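Local coordinates for sensor protein (Vibrio cholerae, PDB 3BY9), which binds C4-dicarboxylates such as succinate through this sensor domain of DctB, a membrane histidine kinase that probably passes the signal on by autophosphorylation, at residues Asp28-Ile33 and Val148-Ser153; Tyr118-Ser123 and Gly129-Tyr134; Val174-Ser179 and Gln203-Ser208. One frame throughout, in Å; residues are numbered along the deposited sequence.

Interaction 1 (Asp28-Ile33 and Val148-Ser153)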
# COMPACT_ATOMS: atom_id res chain seq x y z
N ASP A 28 2.37 8.66 -8.83
CA ASP A 28 3.32 8.99 -9.92
C ASP A 28 4.51 9.80 -9.43
O ASP A 28 5.55 9.87 -10.12
CB ASP A 28 2.59 9.79 -11.04
CG ASP A 28 3.45 10.00 -12.28
OD1 ASP A 28 3.83 8.98 -12.89
OD2 ASP A 28 3.73 11.18 -12.62
N LYS A 29 4.39 10.43 -8.27
CA LYS A 29 5.50 11.21 -7.74
C LYS A 29 6.56 10.31 -7.11
O LYS A 29 7.68 10.76 -6.82
CB LYS A 29 5.02 12.16 -6.65
CG LYS A 29 4.02 13.22 -7.17
CD LYS A 29 3.38 13.96 -6.02
CE LYS A 29 2.39 14.97 -6.54
NZ LYS A 29 1.62 15.57 -5.42
N TYR A 30 6.22 9.04 -6.90
CA TYR A 30 7.16 8.13 -6.22
C TYR A 30 7.55 6.90 -7.04
O TYR A 30 8.61 6.30 -6.84
CB TYR A 30 6.47 7.60 -4.93
CG TYR A 30 6.16 8.70 -3.96
CD1 TYR A 30 7.07 9.08 -3.02
CD2 TYR A 30 4.94 9.40 -4.03
CE1 TYR A 30 6.82 10.16 -2.15
CE2 TYR A 30 4.68 10.46 -3.17
CZ TYR A 30 5.62 10.84 -2.24
OH TYR A 30 5.38 11.92 -1.38
N ALA A 31 6.68 6.51 -7.96
CA ALA A 31 6.87 5.24 -8.65
C ALA A 31 8.18 5.05 -9.41
O ALA A 31 8.65 3.93 -9.53
CB ALA A 31 5.70 5.02 -9.64
N HIS A 32 8.72 6.14 -9.94
CA HIS A 32 9.90 6.07 -10.78
C HIS A 32 11.16 6.34 -9.96
O HIS A 32 12.25 6.28 -10.52
CB HIS A 32 9.84 7.17 -11.86
CG HIS A 32 9.66 8.56 -11.31
ND1 HIS A 32 8.57 8.91 -10.52
CD2 HIS A 32 10.42 9.68 -11.41
CE1 HIS A 32 8.67 10.19 -10.18
NE2 HIS A 32 9.78 10.68 -10.70
N ILE A 33 11.01 6.63 -8.68
CA ILE A 33 12.21 7.01 -7.93
C ILE A 33 13.19 5.86 -7.70
O ILE A 33 14.41 6.06 -7.80
CB ILE A 33 11.85 7.70 -6.57
CG1 ILE A 33 10.97 8.96 -6.82
CG2 ILE A 33 13.14 8.07 -5.81
CD1 ILE A 33 11.66 10.05 -7.72
N VAL A 148 11.36 2.50 -2.05
CA VAL A 148 10.84 3.79 -1.55
C VAL A 148 9.46 3.43 -0.95
O VAL A 148 8.66 2.78 -1.61
CB VAL A 148 10.63 4.75 -2.73
CG1 VAL A 148 9.77 5.98 -2.29
CG2 VAL A 148 12.01 5.31 -3.16
N LYS A 149 9.20 3.87 0.29
CA LYS A 149 7.91 3.64 0.94
C LYS A 149 7.23 4.99 1.09
O LYS A 149 7.81 5.93 1.62
CB LYS A 149 8.12 3.02 2.32
CG LYS A 149 6.83 2.83 3.11
CD LYS A 149 7.16 2.38 4.56
CE LYS A 149 5.83 2.17 5.35
NZ LYS A 149 6.20 1.81 6.78
N MSE A 150 5.99 5.04 0.62
CA MSE A 150 5.17 6.26 0.63
C MSE A 150 4.09 6.14 1.70
O MSE A 150 3.42 5.12 1.78
CB MSE A 150 4.48 6.47 -0.76
CG MSE A 150 3.79 7.82 -0.85
SE MSE A 150 2.50 7.73 -2.36
CE MSE A 150 1.16 6.60 -1.47
N ASP A 151 3.92 7.20 2.49
CA ASP A 151 2.88 7.26 3.52
C ASP A 151 1.59 7.42 2.73
O ASP A 151 1.59 8.01 1.64
CB ASP A 151 3.15 8.51 4.38
CG ASP A 151 2.14 8.72 5.47
OD1 ASP A 151 2.17 7.96 6.47
OD2 ASP A 151 1.31 9.65 5.33
N LEU A 152 0.49 6.94 3.30
CA LEU A 152 -0.82 7.00 2.62
C LEU A 152 -1.67 8.22 2.91
O LEU A 152 -2.76 8.36 2.35
CB LEU A 152 -1.63 5.80 3.03
CG LEU A 152 -0.89 4.50 2.79
CD1 LEU A 152 -1.76 3.36 3.21
CD2 LEU A 152 -0.53 4.37 1.31
N SER A 153 -1.22 9.10 3.79
CA SER A 153 -2.04 10.27 4.14
C SER A 153 -2.48 11.16 3.00
O SER A 153 -3.63 11.57 2.96
CB SER A 153 -1.32 11.15 5.17
OG SER A 153 -1.07 10.39 6.33

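Interaction 2 (Tyr118-Ser123 and Gly129-Tyr134). With SIN (succinic acid), chain E.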
# COMPACT_ATOMS: atom_id res chain seq x y z
N TYR A 118 3.94 -2.79 -3.86
CA TYR A 118 3.25 -3.57 -2.84
C TYR A 118 2.68 -2.63 -1.80
O TYR A 118 3.10 -1.49 -1.72
CB TYR A 118 4.30 -4.45 -2.13
CG TYR A 118 3.73 -5.53 -1.20
CD1 TYR A 118 2.90 -6.55 -1.72
CD2 TYR A 118 4.08 -5.56 0.14
CE1 TYR A 118 2.43 -7.57 -0.90
CE2 TYR A 118 3.63 -6.59 0.99
CZ TYR A 118 2.80 -7.59 0.45
OH TYR A 118 2.42 -8.62 1.26
N PHE A 119 1.69 -3.07 -1.02
CA PHE A 119 1.21 -2.20 0.07
C PHE A 119 1.14 -3.10 1.30
O PHE A 119 0.92 -4.31 1.17
CB PHE A 119 -0.18 -1.56 -0.25
CG PHE A 119 -1.23 -2.54 -0.68
CD1 PHE A 119 -1.99 -3.23 0.27
CD2 PHE A 119 -1.44 -2.81 -2.02
CE1 PHE A 119 -2.96 -4.18 -0.14
CE2 PHE A 119 -2.40 -3.76 -2.42
CZ PHE A 119 -3.15 -4.43 -1.47
N ALA A 120 1.38 -2.53 2.48
CA ALA A 120 1.40 -3.34 3.67
C ALA A 120 1.43 -2.49 4.91
O ALA A 120 1.63 -1.27 4.85
CB ALA A 120 2.70 -4.17 3.68
N LEU A 121 1.26 -3.19 6.04
CA LEU A 121 1.45 -2.55 7.35
C LEU A 121 2.92 -2.78 7.68
O LEU A 121 3.38 -3.93 7.73
CB LEU A 121 0.57 -3.25 8.42
CG LEU A 121 0.87 -2.76 9.85
CD1 LEU A 121 0.51 -1.28 10.04
CD2 LEU A 121 -0.00 -3.58 10.83
N GLY A 122 3.69 -1.70 7.84
CA GLY A 122 5.12 -1.77 8.10
C GLY A 122 5.51 -2.52 9.37
O GLY A 122 5.01 -2.21 10.44
N SER A 123 6.47 -3.44 9.23
CA SER A 123 6.89 -4.28 10.34
C SER A 123 7.76 -3.63 11.38
O SER A 123 7.74 -4.03 12.54
CB SER A 123 7.61 -5.52 9.82
OG SER A 123 8.86 -5.15 9.27
N GLY A 129 2.11 1.62 4.34
CA GLY A 129 2.79 2.29 3.26
C GLY A 129 2.51 1.64 1.92
O GLY A 129 1.96 0.53 1.84
N TYR A 130 2.84 2.39 0.87
CA TYR A 130 2.79 1.83 -0.47
C TYR A 130 4.30 1.75 -0.81
O TYR A 130 5.01 2.75 -0.70
CB TYR A 130 2.11 2.77 -1.45
CG TYR A 130 1.69 2.03 -2.69
CD1 TYR A 130 0.52 1.30 -2.71
CD2 TYR A 130 2.55 1.96 -3.79
CE1 TYR A 130 0.18 0.48 -3.80
CE2 TYR A 130 2.23 1.16 -4.88
CZ TYR A 130 1.06 0.43 -4.89
OH TYR A 130 0.80 -0.43 -5.95
N TYR A 131 4.75 0.60 -1.30
CA TYR A 131 6.16 0.38 -1.55
C TYR A 131 6.48 0.18 -3.01
O TYR A 131 5.76 -0.57 -3.70
CB TYR A 131 6.62 -0.91 -0.82
CG TYR A 131 6.44 -0.90 0.70
CD1 TYR A 131 7.52 -0.79 1.55
CD2 TYR A 131 5.17 -1.09 1.27
CE1 TYR A 131 7.38 -0.86 2.95
CE2 TYR A 131 5.03 -1.17 2.67
CZ TYR A 131 6.11 -1.05 3.48
OH TYR A 131 5.96 -1.09 4.85
N TYR A 132 7.53 0.88 -3.49
CA TYR A 132 8.01 0.65 -4.86
C TYR A 132 9.44 0.12 -4.73
O TYR A 132 10.25 0.68 -3.97
CB TYR A 132 8.06 1.96 -5.64
CG TYR A 132 6.68 2.41 -6.10
CD1 TYR A 132 6.06 1.76 -7.17
CD2 TYR A 132 6.04 3.45 -5.46
CE1 TYR A 132 4.79 2.17 -7.61
CE2 TYR A 132 4.78 3.88 -5.89
CZ TYR A 132 4.19 3.25 -6.94
OH TYR A 132 2.97 3.73 -7.37
N ALA A 133 9.78 -0.93 -5.48
CA ALA A 133 11.13 -1.50 -5.37
C ALA A 133 11.71 -1.73 -6.76
O ALA A 133 10.97 -1.86 -7.76
CB ALA A 133 11.04 -2.84 -4.59
N TYR A 134 13.03 -1.73 -6.83
CA TYR A 134 13.67 -1.89 -8.14
C TYR A 134 15.03 -2.54 -7.92
O TYR A 134 15.71 -2.27 -6.94
CB TYR A 134 13.87 -0.49 -8.77
CG TYR A 134 14.04 -0.54 -10.27
CD1 TYR A 134 12.92 -0.50 -11.11
CD2 TYR A 134 15.31 -0.63 -10.84
CE1 TYR A 134 13.08 -0.56 -12.50
CE2 TYR A 134 15.46 -0.69 -12.23
CZ TYR A 134 14.34 -0.66 -13.04
OH TYR A 134 14.49 -0.76 -14.45
C1 SIN E . 8.51 -0.90 7.59
O1 SIN E . 7.87 -0.40 6.61
O2 SIN E . 8.22 -0.62 8.79
C2 SIN E . 9.66 -1.90 7.36
C3 SIN E . 9.63 -2.49 5.94
C4 SIN E . 8.53 -3.53 5.75
O3 SIN E . 8.42 -4.07 4.60
O4 SIN E . 7.75 -3.79 6.71

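Interaction 3 (Val174-Ser179 and Gln203-Ser208)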
# COMPACT_ATOMS: atom_id res chain seq x y z
N VAL A 174 -10.05 -7.11 2.34
CA VAL A 174 -9.62 -6.42 3.55
C VAL A 174 -9.48 -4.91 3.20
O VAL A 174 -8.92 -4.53 2.15
CB VAL A 174 -8.26 -6.95 4.07
CG1 VAL A 174 -7.80 -6.12 5.30
CG2 VAL A 174 -8.40 -8.43 4.49
N VAL A 175 -10.00 -4.06 4.09
CA VAL A 175 -9.94 -2.60 3.92
C VAL A 175 -8.55 -2.11 4.31
O VAL A 175 -8.16 -2.20 5.46
CB VAL A 175 -11.04 -1.93 4.79
CG1 VAL A 175 -10.92 -0.42 4.69
CG2 VAL A 175 -12.43 -2.35 4.24
N PHE A 176 -7.78 -1.63 3.31
CA PHE A 176 -6.42 -1.15 3.53
C PHE A 176 -6.37 0.38 3.66
O PHE A 176 -5.48 0.89 4.33
CB PHE A 176 -5.51 -1.60 2.39
CG PHE A 176 -4.12 -1.17 2.55
CD1 PHE A 176 -3.37 -1.63 3.62
CD2 PHE A 176 -3.57 -0.24 1.70
CE1 PHE A 176 -2.06 -1.17 3.85
CE2 PHE A 176 -2.26 0.24 1.91
CZ PHE A 176 -1.51 -0.23 2.99
N MSE A 177 -7.30 1.10 2.99
CA MSE A 177 -7.40 2.57 3.12
C MSE A 177 -8.88 2.86 3.28
O MSE A 177 -9.70 2.13 2.77
CB MSE A 177 -6.88 3.31 1.88
CG MSE A 177 -5.38 3.22 1.83
SE MSE A 177 -4.65 4.28 0.37
CE MSE A 177 -5.21 3.28 -1.08
N SER A 178 -9.22 3.94 3.97
CA SER A 178 -10.65 4.23 4.11
C SER A 178 -10.83 5.66 4.65
O SER A 178 -9.94 6.17 5.30
CB SER A 178 -11.25 3.30 5.13
OG SER A 178 -12.65 3.60 5.29
N SER A 179 -11.97 6.27 4.34
CA SER A 179 -12.28 7.56 4.96
C SER A 179 -12.87 7.31 6.36
O SER A 179 -13.11 8.27 7.11
CB SER A 179 -13.23 8.38 4.07
OG SER A 179 -14.49 7.72 3.82
N GLN A 203 1.75 -12.08 6.10
CA GLN A 203 2.28 -11.00 6.92
C GLN A 203 2.10 -9.61 6.31
O GLN A 203 2.69 -8.65 6.82
CB GLN A 203 3.77 -11.23 7.29
CG GLN A 203 3.96 -12.34 8.37
CD GLN A 203 3.53 -11.92 9.78
OE1 GLN A 203 4.10 -11.02 10.40
NE2 GLN A 203 2.51 -12.60 10.31
N GLN A 204 1.22 -9.52 5.31
CA GLN A 204 0.92 -8.24 4.67
C GLN A 204 0.41 -7.25 5.72
O GLN A 204 0.75 -6.07 5.63
CB GLN A 204 -0.12 -8.41 3.58
CG GLN A 204 -0.35 -7.11 2.74
CD GLN A 204 -0.97 -7.43 1.40
OE1 GLN A 204 -1.66 -8.45 1.25
NE2 GLN A 204 -0.76 -6.56 0.41
N TYR A 205 -0.37 -7.75 6.69
CA TYR A 205 -0.87 -6.90 7.79
C TYR A 205 -0.30 -7.43 9.11
O TYR A 205 -0.95 -7.32 10.17
CB TYR A 205 -2.41 -6.89 7.84
CG TYR A 205 -3.00 -6.56 6.50
CD1 TYR A 205 -2.74 -5.33 5.88
CD2 TYR A 205 -3.73 -7.50 5.80
CE1 TYR A 205 -3.19 -5.07 4.58
CE2 TYR A 205 -4.18 -7.26 4.54
CZ TYR A 205 -3.91 -6.03 3.92
OH TYR A 205 -4.38 -5.77 2.67
N LEU A 206 0.93 -7.93 9.06
CA LEU A 206 1.62 -8.47 10.22
C LEU A 206 0.69 -9.47 10.93
O LEU A 206 0.10 -10.34 10.24
CB LEU A 206 2.05 -7.36 11.15
CG LEU A 206 2.87 -6.25 10.41
CD1 LEU A 206 3.34 -5.15 11.33
CD2 LEU A 206 4.06 -6.87 9.69
N ASP A 207 0.56 -9.36 12.26
CA ASP A 207 -0.32 -10.27 13.03
C ASP A 207 -1.66 -9.61 13.37
O ASP A 207 -2.31 -9.95 14.39
CB ASP A 207 0.33 -10.68 14.35
CG ASP A 207 1.63 -11.43 14.17
OD1 ASP A 207 1.76 -12.20 13.20
OD2 ASP A 207 2.52 -11.27 15.04
N SER A 208 -2.10 -8.70 12.53
CA SER A 208 -3.34 -8.00 12.77
C SER A 208 -4.51 -8.92 12.75
O SER A 208 -4.62 -9.79 11.89
CB SER A 208 -3.63 -6.93 11.67
OG SER A 208 -2.65 -5.91 11.65

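Interaction 1 (Asp28-Ile33 and Val148-Ser153)
Selenomethionine Met150 lies across one face of the Tyr30 ring. Its CG sits 3.6 Å from the ring centroid and only 11° off the normal, a CH-pi contact. The selenium is displaced toward one side of the ring, 3.4 Å from Tyr30 CD2, and makes an oblique Met-aromatic contact. A chi1 of -171° carries the Met150 chain out over the ring, and the bend at chi3 turns the methyl away from it. This is the tight part of the contact. The hydrophobic side continues more loosely at Val148. Its CG1 meets the edge of the Tyr30 ring, 4.2 Å from CD1, and its CG2 touches Ile33 CG2 at 4.0 Å. The Tyr30 hydroxyl is hydrogen-bonded to the backbone oxygen of Gln71. The turn is exposed to solvent on its Asp28, Lys29 and His32 side. The type I turn Tyr30-Ile33 links helix 5-27 to helix 33-38. Strand 141-150 runs beneath this turn, between strands 74-79 and 128-138 of the sheet. Lys149 points to the other face of that strand, where its NZ binds succinate, and Met150 also touches Thr26 and Leu27 of helix 5-27.

Interaction 2 (Tyr118-Ser123 and Gly129-Tyr134)
Strands 118-121 and 129-134 pair antiparallel with a clear twist, their short axes at 137°, through the hydrogen-bonded pairs Tyr118-Tyr131 and Ala120-Gly129 on either side of the non-hydrogen-bonded pair Phe119-Tyr130, and the straightest of the four bonds runs from Tyr131 N to Tyr118 O, 2.7 Å long with an N-H...O angle of 173°.

Phe119 and Tyr130 share one face of the sheet. Phe119 CB lies 3.8 Å from Tyr130 CD1, and Tyr130 CE1 approaches the edge of the Phe119 ring. The Tyr130 ring folds back over the strand pair and places one face over Tyr118 O. Its hydroxyl is hydrogen-bonded to Gln117.

The other face carries Tyr118, Ala120 and Tyr131. A chi1 of -59° sets the Tyr131 ring on the side of its own backbone N, and the ring extends along the neighbouring strand toward Gly122. Ala120 CB touches Tyr131 CE2 at 3.9 Å.

The two strands form a beta hairpin at the edge of the five-stranded antiparallel sheet, whose strand order 2-1-5-4-3 is consistent with a PAS-like domain. The dicarboxylate site of this sensor domain lies on the Tyr131 face. Tyr131 OH donates to succinate O1 at 2.7 Å, with the oxygen in the plane of the ring. At the other carboxylate, Ser123 N gives a nearly linear bond of 2.8 Å to succinate O4. Gly122 lies against the ligand and packs its CA 3.4 Å from Tyr131 OH. Arg104, Tyr106, Thr124, Ser125 and Lys149 supply further hydrogen bonds to the ligand. The ring of Tyr106 also stacks on that of Tyr131, and Lys149 packs beside it from strand 141-150.

Interaction 3 (Val174-Ser179 and Gln203-Ser208)
Tyr205 meets Phe176 and Val174 with different atoms of its ring. Phe176 CD1 comes to the edge of the tyrosine ring, near its plane, and lies 3.6 Å from Tyr205 CE1. Val174 CG1 approaches obliquely at CE2 of the same ring, 3.9 Å away. With chi1 at -179° the Phe176 side chain is extended from the strand, which carries its ring to Tyr205. Gln204 CG lies over one face of the Tyr205 ring, toward its rim.

The hydroxyl of Tyr205 is hydrogen-bonded to Asp170 OD2. The other oxygen of that carboxylate accepts from Val174 N, so one aspartate ties the ring and the 174-179 backbone together. Phe176 and Met177 both face Ala168 in a classic beta bulge, where the chain turns a corner beside strand 165-169. The contact thus joins this corner, next to the second sheet (165-169, 250-257, 238-245, 223-226), to the loop after helix 193-202, which rests on edge strand 116-121.

Two successive turns shape that loop. A type I turn spans Gln203-Leu206, and a type II' turn spans Tyr205-Ser208. Tyr205 O accepts from both Ser208 N and Ser208 OG, the hydroxyl bond being 2.7 Å. Gln203 NE2 reaches across to Asp207 OD1 at 3.0 Å with an angle of 170°, meeting the oxygen on its anti side, tilted 31° out of the carboxylate plane. Farther out, Ile199 of helix 193-202 touches both Val174 and Tyr205. Phe119 of strand 116-121 packs on Tyr205, and Leu152 packs on Phe176.

Along the chain, interaction 2 falls between the two segments of interaction 1, and interaction 3 follows both. Interactions 1 and 2 have centres 9 Å apart and share the five-stranded sheet of the probably PAS-like, ligand-binding domain. There, strands 128-138 and 141-150 are neighbours, joined by backbone bonds such as Met150 N to Tyr130 O. Interaction 3 lies about 12 Å from interaction 2 and 18 Å from interaction 1, centre to centre. Gln204 clamps edge strand 116-121, its NE2 bonding Phe119 O and its backbone O bonding Leu121 N, while Leu152 packs on Phe176. This arrangement is consistent with the succinate site being coupled to the long N-terminal helix 5-27 and to the second sheet.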